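PDB 3JS6: uncharacterized ParM protein from Staphylococcus aureus, which forms dynamic actin-like filaments and probably uses them to segregate plasmid DNA. Local coordinates for residues L102-V107 / I148-N153; S52-N57 / R141-D146; A161-T166 / D199-M204; S187-G192 / D292-T297. One frame throughout, in Å; residues are numbered along the deposited sequence.

The four contacts fall into two pairs on the two halves of an actin-like fold. Contacts 1 and 2, whose centres lie 8 Å apart, share the N-terminal sheet: strand 141-145 of contact 2 runs beside strand 148-161 of contact 1, joined where K150 N lies 2.8 Å from I143 O. Contacts 3 and 4, 10 Å apart between centres, meet in the five-stranded C-terminal sheet, with D199 O 2.8 Å from V188 N. Between the pairs, contacts 2 and 4 stand 37 Å apart centre to centre. Helix 162-169, following directly on strand 148-161, carries the chain from one half to the other. The protein is in its apo form, without nucleotide.

Contact 1: residues L102-V107 / I148-N153; sequences LLAREV and IAKTIN
K150 and I152, alternate residues on one face of strand 148-161, point at the end of helix 90-104, a helix packed on the sheet of the N-terminal actin-like domain. I152 meets A104 in the last part of the helix, K150 the turn that follows. I152 brings its CD1 branch against the methyl of A104, with A104 CB 3.6 Å from I152 CD1; its CG1 stands beside the backbone N (chi1 -63°), which directs that branch at the helix. The lysine chain bends at chi2 (-60°) and then runs straight, so that the methylene carbons pass the carbonyl of A104, K150 CE lying 3.8 Å from A104 O, before the ammonium group reaches V107. That A104 carbonyl also accepts the backbone bond from V107 N across the type I turn A104-V107. R105, by contrast, sends its guanidinium to S52 and D146. K150 NZ has a second acceptor in E109 O, so the lysine ties down the loop that leads from the helix into strand 111-120. Its bond to V107 is short and in the carbonyl plane: K150 NZ stands 2.7 Å from V107 O, with a C=O...N angle of 155°.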
loop_
_atom_site.group_PDB
_atom_site.type_symbol
_atom_site.label_atom_id
_atom_site.label_comp_id
_atom_site.label_asym_id
_atom_site.label_seq_id
_atom_site.Cartn_x
_atom_site.Cartn_y
_atom_site.Cartn_z
ATOM N N LEU A 102 -0.057 -2.596 15.612
ATOM C CA LEU A 102 -1.504 -2.613 15.362
ATOM C C LEU A 102 -1.945 -4.009 14.940
ATOM O O LEU A 102 -3.014 -4.470 15.325
ATOM C CB LEU A 102 -1.908 -1.637 14.249
ATOM C CG LEU A 102 -2.467 -0.250 14.566
ATOM C CD1 LEU A 102 -2.998 0.347 13.242
ATOM C CD2 LEU A 102 -3.597 -0.317 15.625
ATOM N N LEU A 103 -1.139 -4.661 14.112
ATOM C CA LEU A 103 -1.486 -6.005 13.693
ATOM C C LEU A 103 -1.345 -6.970 14.879
ATOM O O LEU A 103 -2.206 -7.843 15.067
ATOM C CB LEU A 103 -0.630 -6.458 12.512
ATOM C CG LEU A 103 -0.802 -5.656 11.195
ATOM C CD1 LEU A 103 0.006 -6.324 10.073
ATOM C CD2 LEU A 103 -2.284 -5.577 10.784
ATOM N N ALA A 104 -0.309 -6.780 15.701
ATOM C CA ALA A 104 -0.091 -7.646 16.865
ATOM C C ALA A 104 -1.257 -7.560 17.841
ATOM O O ALA A 104 -1.647 -8.560 18.453
ATOM C CB ALA A 104 1.244 -7.278 17.592
ATOM N N ARG A 105 -1.837 -6.373 17.970
ATOM C CA ARG A 105 -2.942 -6.189 18.887
ATOM C C ARG A 105 -4.159 -7.032 18.476
ATOM O O ARG A 105 -5.037 -7.291 19.289
ATOM C CB ARG A 105 -3.337 -4.710 18.960
ATOM C CG ARG A 105 -4.214 -4.369 20.173
ATOM C CD ARG A 105 -5.631 -4.041 19.728
ATOM N NE ARG A 105 -5.658 -2.891 18.823
ATOM C CZ ARG A 105 -5.614 -1.623 19.220
ATOM N NH1 ARG A 105 -5.634 -0.646 18.321
ATOM N NH2 ARG A 105 -5.578 -1.328 20.517
ATOM N N GLU A 106 -4.216 -7.439 17.213
ATOM C CA GLU A 106 -5.337 -8.258 16.741
ATOM C C GLU A 106 -5.175 -9.733 17.109
ATOM O O GLU A 106 -6.041 -10.540 16.805
ATOM C CB GLU A 106 -5.513 -8.108 15.228
ATOM C CG GLU A 106 -5.947 -6.694 14.793
ATOM C CD GLU A 106 -7.213 -6.222 15.505
ATOM O OE1 GLU A 106 -8.085 -7.061 15.838
ATOM O OE2 GLU A 106 -7.354 -5.008 15.723
ATOM N N VAL A 107 -4.069 -10.087 17.758
ATOM C CA VAL A 107 -3.841 -11.483 18.169
ATOM C C VAL A 107 -4.050 -11.476 19.675
ATOM O O VAL A 107 -3.344 -10.780 20.388
ATOM C CB VAL A 107 -2.395 -11.959 17.899
ATOM C CG1 VAL A 107 -2.208 -13.358 18.505
ATOM C CG2 VAL A 107 -2.091 -11.976 16.378
ATOM N N ILE A 148 -1.699 -2.571 26.374
ATOM C CA ILE A 148 -1.620 -4.030 26.296
ATOM C C ILE A 148 -0.283 -4.490 25.699
ATOM O O ILE A 148 0.001 -4.237 24.536
ATOM C CB ILE A 148 -2.773 -4.602 25.428
ATOM C CG1 ILE A 148 -4.133 -4.137 25.966
ATOM C CG2 ILE A 148 -2.693 -6.114 25.385
ATOM C CD1 ILE A 148 -4.447 -4.622 27.384
ATOM N N ALA A 149 0.524 -5.185 26.499
ATOM C CA ALA A 149 1.837 -5.663 26.067
ATOM C C ALA A 149 1.789 -6.876 25.146
ATOM O O ALA A 149 1.135 -7.872 25.449
ATOM C CB ALA A 149 2.711 -6.001 27.304
ATOM N N LYS A 150 2.469 -6.775 24.012
ATOM C CA LYS A 150 2.558 -7.891 23.067
ATOM C C LYS A 150 4.030 -8.099 22.831
ATOM O O LYS A 150 4.764 -7.129 22.599
ATOM C CB LYS A 150 1.902 -7.565 21.718
ATOM C CG LYS A 150 0.381 -7.464 21.746
ATOM C CD LYS A 150 -0.264 -8.753 22.204
ATOM C CE LYS A 150 -1.776 -8.609 22.227
ATOM N NZ LYS A 150 -2.462 -9.836 22.713
ATOM N N THR A 151 4.458 -9.355 22.909
ATOM C CA THR A 151 5.832 -9.731 22.644
ATOM C C THR A 151 5.779 -10.217 21.210
ATOM O O THR A 151 5.067 -11.177 20.913
ATOM C CB THR A 151 6.281 -10.910 23.534
ATOM O OG1 THR A 151 6.319 -10.488 24.899
ATOM C CG2 THR A 151 7.651 -11.405 23.112
ATOM N N ILE A 152 6.533 -9.578 20.323
ATOM C CA ILE A 152 6.492 -9.957 18.918
ATOM C C ILE A 152 7.787 -10.553 18.402
ATOM O O ILE A 152 8.826 -9.882 18.386
ATOM C CB ILE A 152 6.143 -8.734 18.041
ATOM C CG1 ILE A 152 4.743 -8.236 18.415
ATOM C CG2 ILE A 152 6.227 -9.098 16.554
ATOM C CD1 ILE A 152 4.655 -6.752 18.622
ATOM N N ASN A 153 7.734 -11.797 17.967
ATOM C CA ASN A 153 8.895 -12.476 17.400
ATOM C C ASN A 153 8.711 -12.641 15.895
ATOM O O ASN A 153 7.654 -13.077 15.446
ATOM C CB ASN A 153 9.127 -13.816 18.099
ATOM C CG ASN A 153 9.377 -13.662 19.587
ATOM O OD1 ASN A 153 8.655 -14.226 20.409
ATOM N ND2 ASN A 153 10.416 -12.911 19.936
#

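Contact 2: residues S52-N57 / R141-D146; sequences SEFIIN and RLIEID
D146 takes hold of the start of strand 52-56 with both carboxylate oxygens. S52 OG donates to D146 OD1 at 2.9 Å, on the syn side but out of the carboxylate plane, while E53 N reaches D146 OD2 at 2.8 Å from above that plane. D146 CG lies beside its own backbone N (chi1 -67°), which brings the carboxylate back to these donors. In return D146 N bonds to E53 O. The far end is closed similarly by N57: its N donates to L142 O, and its OD1 accepts from L142 N at 3.0 Å, in a nearly straight bond (N-H...O 175°). Between these ends the strands, neighbours in the mixed sheet of the N-terminal actin-like domain, run antiparallel, with I55 and E144 as the hydrogen-bonded pair. On the face of F54, I56, I143 and I145, the phenyl ring meets I143 CG2 near its plane at the edge, and F54 CE2 lies 3.8 Å from I145 CG1. I56 CD1 packs alongside I143 CG2 at 3.9 Å. On the other face I55 and E144 lie side by side, I55 CD1 being 3.6 Å from E144 OE1.

Outside this shell, C98 and L102 of helix 90-104 touch F54. R105 binds D146 OD1 and S52 OG, fixing the pair from the helix end, and K34 pairs with E53 OE2. The D146 carboxylate thus serves a serine, a backbone NH and an arginine at once, which would be expected to favour its ionised form and to hold this end of the strand pair in register.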
loop_
_atom_site.group_PDB
_atom_site.type_symbol
_atom_site.label_atom_id
_atom_site.label_comp_id
_atom_site.label_asym_id
_atom_site.label_seq_id
_atom_site.Cartn_x
_atom_site.Cartn_y
_atom_site.Cartn_z
ATOM N N SER A 52 -4.318 4.979 18.431
ATOM C CA SER A 52 -3.760 4.224 19.547
ATOM C C SER A 52 -2.429 4.767 20.049
ATOM O O SER A 52 -1.768 5.555 19.378
ATOM C CB SER A 52 -3.577 2.753 19.147
ATOM O OG SER A 52 -4.819 2.143 18.876
ATOM N N GLU A 53 -2.056 4.338 21.245
ATOM C CA GLU A 53 -0.805 4.748 21.871
ATOM C C GLU A 53 0.130 3.571 21.838
ATOM O O GLU A 53 -0.280 2.449 22.162
ATOM C CB GLU A 53 -1.034 5.172 23.321
ATOM C CG GLU A 53 -2.007 6.315 23.473
ATOM C CD GLU A 53 -2.158 6.752 24.921
ATOM O OE1 GLU A 53 -1.962 5.910 25.831
ATOM O OE2 GLU A 53 -2.482 7.936 25.147
ATOM N N PHE A 54 1.380 3.828 21.446
ATOM C CA PHE A 54 2.389 2.780 21.343
ATOM C C PHE A 54 3.646 3.069 22.162
ATOM O O PHE A 54 4.247 4.147 22.035
ATOM C CB PHE A 54 2.819 2.593 19.879
ATOM C CG PHE A 54 1.692 2.243 18.955
ATOM C CD1 PHE A 54 0.775 3.208 18.537
ATOM C CD2 PHE A 54 1.523 0.932 18.529
ATOM C CE1 PHE A 54 -0.293 2.853 17.707
ATOM C CE2 PHE A 54 0.459 0.580 17.706
ATOM C CZ PHE A 54 -0.445 1.542 17.296
ATOM N N ILE A 55 4.028 2.107 23.002
ATOM C CA ILE A 55 5.266 2.215 23.787
ATOM C C ILE A 55 6.122 1.049 23.317
ATOM O O ILE A 55 5.716 -0.125 23.422
ATOM C CB ILE A 55 5.010 2.114 25.292
ATOM C CG1 ILE A 55 4.249 3.355 25.763
ATOM C CG2 ILE A 55 6.339 2.020 26.042
ATOM C CD1 ILE A 55 3.857 3.293 27.235
ATOM N N ILE A 56 7.304 1.370 22.797
ATOM C CA ILE A 56 8.198 0.352 22.229
ATOM C C ILE A 56 9.371 -0.002 23.157
ATOM O O ILE A 56 10.121 0.883 23.579
ATOM C CB ILE A 56 8.821 0.846 20.888
ATOM C CG1 ILE A 56 7.757 1.486 19.981
ATOM C CG2 ILE A 56 9.552 -0.311 20.207
ATOM C CD1 ILE A 56 6.531 0.639 19.768
ATOM N N ASN A 57 9.529 -1.294 23.436
ATOM C CA ASN A 57 10.599 -1.820 24.310
ATOM C C ASN A 57 10.753 -1.113 25.654
ATOM O O ASN A 57 11.871 -0.873 26.128
ATOM C CB ASN A 57 11.949 -1.829 23.577
ATOM C CG ASN A 57 11.989 -2.855 22.464
ATOM O OD1 ASN A 57 11.431 -3.954 22.596
ATOM N ND2 ASN A 57 12.634 -2.509 21.365
ATOM N N ARG A 141 10.438 -7.715 19.362
ATOM C CA ARG A 141 10.228 -6.452 20.053
ATOM C C ARG A 141 9.029 -6.491 20.969
ATOM O O ARG A 141 8.099 -7.249 20.751
ATOM C CB ARG A 141 10.066 -5.316 19.051
ATOM C CG ARG A 141 8.844 -5.384 18.149
ATOM C CD ARG A 141 9.238 -6.015 16.815
ATOM N NE ARG A 141 9.686 -4.968 15.885
ATOM C CZ ARG A 141 9.835 -5.097 14.562
ATOM N NH1 ARG A 141 9.563 -6.261 13.977
ATOM N NH2 ARG A 141 10.261 -4.063 13.831
ATOM N N LEU A 142 9.064 -5.681 22.007
ATOM C CA LEU A 142 7.964 -5.580 22.940
ATOM C C LEU A 142 7.199 -4.307 22.568
ATOM O O LEU A 142 7.767 -3.205 22.524
ATOM C CB LEU A 142 8.471 -5.439 24.376
ATOM C CG LEU A 142 7.314 -5.181 25.359
ATOM C CD1 LEU A 142 6.479 -6.444 25.456
ATOM C CD2 LEU A 142 7.835 -4.788 26.744
ATOM N N ILE A 143 5.918 -4.447 22.286
ATOM C CA ILE A 143 5.138 -3.267 21.955
ATOM C C ILE A 143 3.895 -3.282 22.827
ATOM O O ILE A 143 3.214 -4.299 22.953
ATOM C CB ILE A 143 4.709 -3.244 20.467
ATOM C CG1 ILE A 143 5.946 -3.189 19.572
ATOM C CG2 ILE A 143 3.786 -2.036 20.200
ATOM C CD1 ILE A 143 5.598 -3.253 18.117
ATOM N N GLU A 144 3.608 -2.140 23.431
ATOM C CA GLU A 144 2.437 -2.003 24.276
ATOM C C GLU A 144 1.484 -1.112 23.476
ATOM O O GLU A 144 1.819 0.045 23.175
ATOM C CB GLU A 144 2.841 -1.315 25.585
ATOM C CG GLU A 144 1.850 -1.456 26.709
ATOM C CD GLU A 144 2.108 -0.464 27.819
ATOM O OE1 GLU A 144 1.516 0.641 27.794
ATOM O OE2 GLU A 144 2.915 -0.786 28.710
ATOM N N ILE A 145 0.313 -1.650 23.129
ATOM C CA ILE A 145 -0.676 -0.900 22.355
ATOM C C ILE A 145 -1.823 -0.588 23.299
ATOM O O ILE A 145 -2.438 -1.510 23.856
ATOM C CB ILE A 145 -1.227 -1.711 21.149
ATOM C CG1 ILE A 145 -0.079 -2.202 20.270
ATOM C CG2 ILE A 145 -2.139 -0.802 20.292
ATOM C CD1 ILE A 145 0.458 -3.587 20.635
ATOM N N ASP A 146 -2.081 0.700 23.502
ATOM C CA ASP A 146 -3.136 1.130 24.414
ATOM C C ASP A 146 -3.040 0.355 25.739
ATOM O O ASP A 146 -4.035 -0.178 26.249
ATOM C CB ASP A 146 -4.500 0.917 23.741
ATOM C CG ASP A 146 -4.700 1.834 22.545
ATOM O OD1 ASP A 146 -5.407 1.438 21.595
ATOM O OD2 ASP A 146 -4.148 2.960 22.559
#

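Contact 3: residues A161-T166 / D199-M204; sequences AQPMGT and DTYQNM
Y201 meets A161, at the end of strand 148-161, and P163 and M164, in the first turn of helix 162-169, where the actin-like fold sets that helix beside strand 196-202 of the C-terminal sheet. The segments cross at 69°, their axes 9.7 Å apart. Apolar contacts make up most of it. P163 CB and the end of M164, a selenomethionine, approach the ring obliquely from the same side; P163 CB lies 4.1 Å from Y201 CE1, while M164 CE is 3.9 Å from Y201 CE2. Y201 OH lies 3.9 Å from A161 CB. A Met-aromatic contact adds to this: M164 SE is 5.2 Å from the ring centroid of Y201 and 38° off the ring normal. The bend of M164 at chi2 (-47°) accompanies this approach of its end to the ring.

Polar atoms enter as van der Waals neighbours. One carboxylate oxygen of D199 meets the CG corner of the proline ring from its edge, D199 OD2 standing 3.2 Å from P163 CG; the other, OD1, makes a salt bridge to R206. F181 of helix 179-182 touches both selenomethionines, M164 and M204. Past the ring, M164 CE ends 3.5 Å from M204 O.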
loop_
_atom_site.group_PDB
_atom_site.type_symbol
_atom_site.label_atom_id
_atom_site.label_comp_id
_atom_site.label_asym_id
_atom_site.label_seq_id
_atom_site.Cartn_x
_atom_site.Cartn_y
_atom_site.Cartn_z
ATOM N N ALA A 161 8.838 -6.792 -5.111
ATOM C CA ALA A 161 8.586 -5.491 -5.754
ATOM C C ALA A 161 7.090 -5.206 -5.589
ATOM O O ALA A 161 6.263 -6.103 -5.749
ATOM C CB ALA A 161 8.955 -5.554 -7.241
ATOM N N GLN A 162 6.724 -3.966 -5.295
ATOM C CA GLN A 162 5.317 -3.636 -5.048
ATOM C C GLN A 162 4.283 -4.084 -6.069
ATOM O O GLN A 162 3.219 -4.598 -5.692
ATOM C CB GLN A 162 5.162 -2.138 -4.806
ATOM C CG GLN A 162 6.247 -1.573 -3.948
ATOM C CD GLN A 162 5.898 -0.211 -3.408
ATOM O OE1 GLN A 162 5.402 0.661 -4.139
ATOM N NE2 GLN A 162 6.156 -0.011 -2.122
ATOM N N PRO A 163 4.558 -3.879 -7.373
ATOM C CA PRO A 163 3.579 -4.302 -8.381
ATOM C C PRO A 163 3.324 -5.802 -8.316
ATOM O O PRO A 163 2.285 -6.266 -8.777
ATOM C CB PRO A 163 4.227 -3.892 -9.715
ATOM C CG PRO A 163 5.120 -2.745 -9.332
ATOM C CD PRO A 163 5.712 -3.210 -8.003
HETATM N N MSE A 164 4.273 -6.557 -7.757
HETATM C CA MSE A 164 4.110 -8.015 -7.669
HETATM C C MSE A 164 2.988 -8.417 -6.711
HETATM O O MSE A 164 2.328 -9.441 -6.907
HETATM C CB MSE A 164 5.405 -8.693 -7.217
HETATM C CG MSE A 164 5.972 -9.702 -8.210
HETATM SE SE MSE A 164 4.700 -11.000 -8.964
HETATM C CE MSE A 164 5.938 -11.844 -10.209
ATOM N N GLY A 165 2.785 -7.621 -5.666
ATOM C CA GLY A 165 1.735 -7.932 -4.722
ATOM C C GLY A 165 0.408 -7.881 -5.444
ATOM O O GLY A 165 -0.450 -8.735 -5.270
ATOM N N THR A 166 0.253 -6.859 -6.270
ATOM C CA THR A 166 -0.956 -6.665 -7.049
ATOM C C THR A 166 -1.164 -7.832 -8.018
ATOM O O THR A 166 -2.237 -8.404 -8.075
ATOM C CB THR A 166 -0.868 -5.317 -7.806
ATOM O OG1 THR A 166 -0.823 -4.252 -6.845
ATOM C CG2 THR A 166 -2.074 -5.110 -8.707
ATOM N N ASP A 199 3.853 -1.187 -15.038
ATOM C CA ASP A 199 4.901 -2.162 -14.790
ATOM C C ASP A 199 4.510 -3.401 -15.560
ATOM O O ASP A 199 3.425 -3.958 -15.357
ATOM C CB ASP A 199 5.005 -2.490 -13.291
ATOM C CG ASP A 199 5.746 -1.419 -12.525
ATOM O OD1 ASP A 199 6.974 -1.321 -12.676
ATOM O OD2 ASP A 199 5.099 -0.651 -11.792
ATOM N N THR A 200 5.402 -3.834 -16.434
ATOM C CA THR A 200 5.144 -4.993 -17.277
ATOM C C THR A 200 5.967 -6.206 -16.876
ATOM O O THR A 200 7.148 -6.102 -16.558
ATOM C CB THR A 200 5.383 -4.609 -18.739
ATOM O OG1 THR A 200 4.389 -3.643 -19.118
ATOM C CG2 THR A 200 5.289 -5.804 -19.653
ATOM N N TYR A 201 5.310 -7.354 -16.875
ATOM C CA TYR A 201 5.918 -8.613 -16.487
ATOM C C TYR A 201 5.767 -9.639 -17.594
ATOM O O TYR A 201 4.722 -9.729 -18.227
ATOM C CB TYR A 201 5.236 -9.140 -15.207
ATOM C CG TYR A 201 5.656 -8.430 -13.940
ATOM C CD1 TYR A 201 5.274 -7.113 -13.677
ATOM C CD2 TYR A 201 6.493 -9.064 -13.027
ATOM C CE1 TYR A 201 5.730 -6.445 -12.526
ATOM C CE2 TYR A 201 6.949 -8.419 -11.891
ATOM C CZ TYR A 201 6.573 -7.108 -11.644
ATOM O OH TYR A 201 7.079 -6.477 -10.524
ATOM N N GLN A 202 6.813 -10.418 -17.816
ATOM C CA GLN A 202 6.785 -11.470 -18.821
ATOM C C GLN A 202 7.394 -12.703 -18.157
ATOM O O GLN A 202 8.518 -12.656 -17.624
ATOM C CB GLN A 202 7.605 -11.070 -20.049
ATOM C CG GLN A 202 7.774 -12.196 -21.078
ATOM C CD GLN A 202 6.610 -12.305 -22.046
ATOM O OE1 GLN A 202 6.374 -11.404 -22.844
ATOM N NE2 GLN A 202 5.880 -13.415 -21.979
ATOM N N ASN A 203 6.652 -13.798 -18.169
ATOM C CA ASN A 203 7.121 -15.036 -17.543
ATOM C C ASN A 203 7.601 -14.730 -16.137
ATOM O O ASN A 203 8.725 -15.079 -15.754
ATOM C CB ASN A 203 8.258 -15.676 -18.355
ATOM C CG ASN A 203 7.888 -15.875 -19.821
ATOM O OD1 ASN A 203 6.716 -16.019 -20.161
ATOM N ND2 ASN A 203 8.891 -15.890 -20.690
HETATM N N MSE A 204 6.751 -14.021 -15.399
HETATM C CA MSE A 204 6.997 -13.667 -14.010
HETATM C C MSE A 204 8.135 -12.736 -13.714
HETATM O O MSE A 204 8.472 -12.548 -12.547
HETATM C CB MSE A 204 7.189 -14.931 -13.176
HETATM C CG MSE A 204 5.962 -15.816 -13.149
HETATM SE SE MSE A 204 6.154 -17.295 -11.933
HETATM C CE MSE A 204 7.460 -18.334 -13.010
#

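Contact 4: residues S187-G192 / D292-T297; sequences SVLDFG and DRIIVT
T297 presents its methyl to a hollow on strand 185-191 between V188 and D190. T297 CG2 lies 3.7 Å from D190 CB and 3.8 Å from V188 CG1, so one bump fills the step between two residues that rise from the same face. This methyl takes the crowded position between backbone N and carbonyl carbon, with OG1 turned opposite the N (chi1 -166°).

The other face interlocks differently. L189 settles its CB against the I294 CG2 branch at 3.8 Å, and the F191 ring turns an edge to the next residue of that row, F191 CE1 lying 3.7 Å from V296 CG1 with that methyl in the ring plane. Parallel pairing in the C-terminal actin-like domain sets the register behind this fit: strand 185-191 is the central strand of a five-stranded sheet and 293-297 its parallel neighbour, with five backbone bonds alternating from S187 N to R293 O through to F191 N to T297 O. The shortest joins L189 N to I295 O at 2.7 Å. D190-F191-G192 begins a loop that probably corresponds to a phosphate-binding loop of actin-family ATPases.

Both faces are covered by helices. Helix 162-169 lays T166 and L167 on V188 and I295. On the L189 and V296 side, V277 and L308 close over L189, A301 and F305 pack on V296, and H304 meets the F191 ring edge-to-face.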
loop_
_atom_site.group_PDB
_atom_site.type_symbol
_atom_site.label_atom_id
_atom_site.label_comp_id
_atom_site.label_asym_id
_atom_site.label_seq_id
_atom_site.Cartn_x
_atom_site.Cartn_y
_atom_site.Cartn_z
ATOM N N SER A 187 0.483 -6.501 -17.358
ATOM C CA SER A 187 0.902 -5.170 -16.995
ATOM C C SER A 187 0.039 -4.699 -15.857
ATOM O O SER A 187 -1.131 -5.070 -15.737
ATOM C CB SER A 187 0.787 -4.210 -18.182
ATOM O OG SER A 187 1.726 -4.536 -19.196
ATOM N N VAL A 188 0.651 -3.931 -14.984
ATOM C CA VAL A 188 -0.062 -3.356 -13.860
ATOM C C VAL A 188 -0.123 -1.872 -14.184
ATOM O O VAL A 188 0.925 -1.233 -14.310
ATOM C CB VAL A 188 0.699 -3.531 -12.542
ATOM C CG1 VAL A 188 -0.076 -2.810 -11.395
ATOM C CG2 VAL A 188 0.866 -5.015 -12.239
ATOM N N LEU A 189 -1.344 -1.361 -14.342
ATOM C CA LEU A 189 -1.622 0.040 -14.666
ATOM C C LEU A 189 -2.139 0.705 -13.384
ATOM O O LEU A 189 -3.309 0.562 -13.009
ATOM C CB LEU A 189 -2.677 0.097 -15.799
ATOM C CG LEU A 189 -3.326 1.458 -16.091
ATOM C CD1 LEU A 189 -2.241 2.467 -16.436
ATOM C CD2 LEU A 189 -4.340 1.338 -17.237
ATOM N N ASP A 190 -1.253 1.437 -12.712
ATOM C CA ASP A 190 -1.551 2.061 -11.424
ATOM C C ASP A 190 -1.836 3.583 -11.482
ATOM O O ASP A 190 -0.917 4.382 -11.646
ATOM C CB ASP A 190 -0.345 1.758 -10.511
ATOM C CG ASP A 190 -0.531 2.218 -9.087
ATOM O OD1 ASP A 190 0.289 1.779 -8.257
ATOM O OD2 ASP A 190 -1.456 3.005 -8.781
ATOM N N PHE A 191 -3.104 3.964 -11.342
ATOM C CA PHE A 191 -3.506 5.375 -11.354
ATOM C C PHE A 191 -3.325 5.957 -9.956
ATOM O O PHE A 191 -4.197 5.820 -9.098
ATOM C CB PHE A 191 -4.972 5.523 -11.788
ATOM C CG PHE A 191 -5.208 5.211 -13.233
ATOM C CD1 PHE A 191 -5.727 3.975 -13.616
ATOM C CD2 PHE A 191 -4.896 6.146 -14.216
ATOM C CE1 PHE A 191 -5.933 3.674 -14.947
ATOM C CE2 PHE A 191 -5.096 5.860 -15.572
ATOM C CZ PHE A 191 -5.615 4.626 -15.941
ATOM N N GLY A 192 -2.176 6.582 -9.721
ATOM C CA GLY A 192 -1.904 7.156 -8.415
ATOM C C GLY A 192 -2.337 8.609 -8.339
ATOM O O GLY A 192 -2.836 9.157 -9.315
ATOM N N ASP A 292 -1.698 -10.420 -21.987
ATOM C CA ASP A 292 -2.716 -11.321 -21.445
ATOM C C ASP A 292 -3.682 -10.634 -20.495
ATOM O O ASP A 292 -4.839 -11.022 -20.398
ATOM C CB ASP A 292 -2.049 -12.507 -20.756
ATOM C CG ASP A 292 -1.146 -13.276 -21.700
ATOM O OD1 ASP A 292 -1.589 -13.531 -22.839
ATOM O OD2 ASP A 292 -0.005 -13.624 -21.316
ATOM N N ARG A 293 -3.207 -9.619 -19.784
ATOM C CA ARG A 293 -4.076 -8.890 -18.855
ATOM C C ARG A 293 -3.388 -7.613 -18.399
ATOM O O ARG A 293 -2.166 -7.538 -18.301
ATOM C CB ARG A 293 -4.381 -9.747 -17.612
ATOM C CG ARG A 293 -5.707 -9.448 -16.875
ATOM C CD ARG A 293 -6.931 -9.915 -17.706
ATOM N NE ARG A 293 -6.833 -11.330 -18.089
ATOM C CZ ARG A 293 -7.097 -12.360 -17.283
ATOM N NH1 ARG A 293 -7.498 -12.157 -16.032
ATOM N NH2 ARG A 293 -6.923 -13.602 -17.717
ATOM N N ILE A 294 -4.187 -6.605 -18.131
ATOM C CA ILE A 294 -3.689 -5.353 -17.613
ATOM C C ILE A 294 -4.540 -5.171 -16.376
ATOM O O ILE A 294 -5.776 -5.064 -16.463
ATOM C CB ILE A 294 -3.940 -4.184 -18.601
ATOM C CG1 ILE A 294 -3.096 -4.372 -19.867
ATOM C CG2 ILE A 294 -3.645 -2.885 -17.917
ATOM C CD1 ILE A 294 -3.481 -3.420 -21.018
ATOM N N ILE A 295 -3.899 -5.174 -15.218
ATOM C CA ILE A 295 -4.602 -5.007 -13.959
ATOM C C ILE A 295 -4.630 -3.506 -13.715
ATOM O O ILE A 295 -3.587 -2.832 -13.761
ATOM C CB ILE A 295 -3.837 -5.733 -12.810
ATOM C CG1 ILE A 295 -3.986 -7.254 -12.944
ATOM C CG2 ILE A 295 -4.410 -5.372 -11.477
ATOM C CD1 ILE A 295 -3.042 -7.907 -13.844
ATOM N N VAL A 296 -5.825 -2.977 -13.488
ATOM C CA VAL A 296 -5.997 -1.544 -13.264
ATOM C C VAL A 296 -6.085 -1.377 -11.777
ATOM O O VAL A 296 -6.979 -1.934 -11.155
ATOM C CB VAL A 296 -7.296 -1.066 -13.924
ATOM C CG1 VAL A 296 -7.442 0.444 -13.800
ATOM C CG2 VAL A 296 -7.289 -1.507 -15.386
ATOM N N THR A 297 -5.161 -0.616 -11.196
ATOM C CA THR A 297 -5.152 -0.433 -9.743
ATOM C C THR A 297 -4.895 1.046 -9.367
ATOM O O THR A 297 -4.836 1.910 -10.243
ATOM C CB THR A 297 -4.080 -1.375 -9.114
ATOM O OG1 THR A 297 -4.269 -1.453 -7.704
ATOM C CG2 THR A 297 -2.665 -0.885 -9.415
#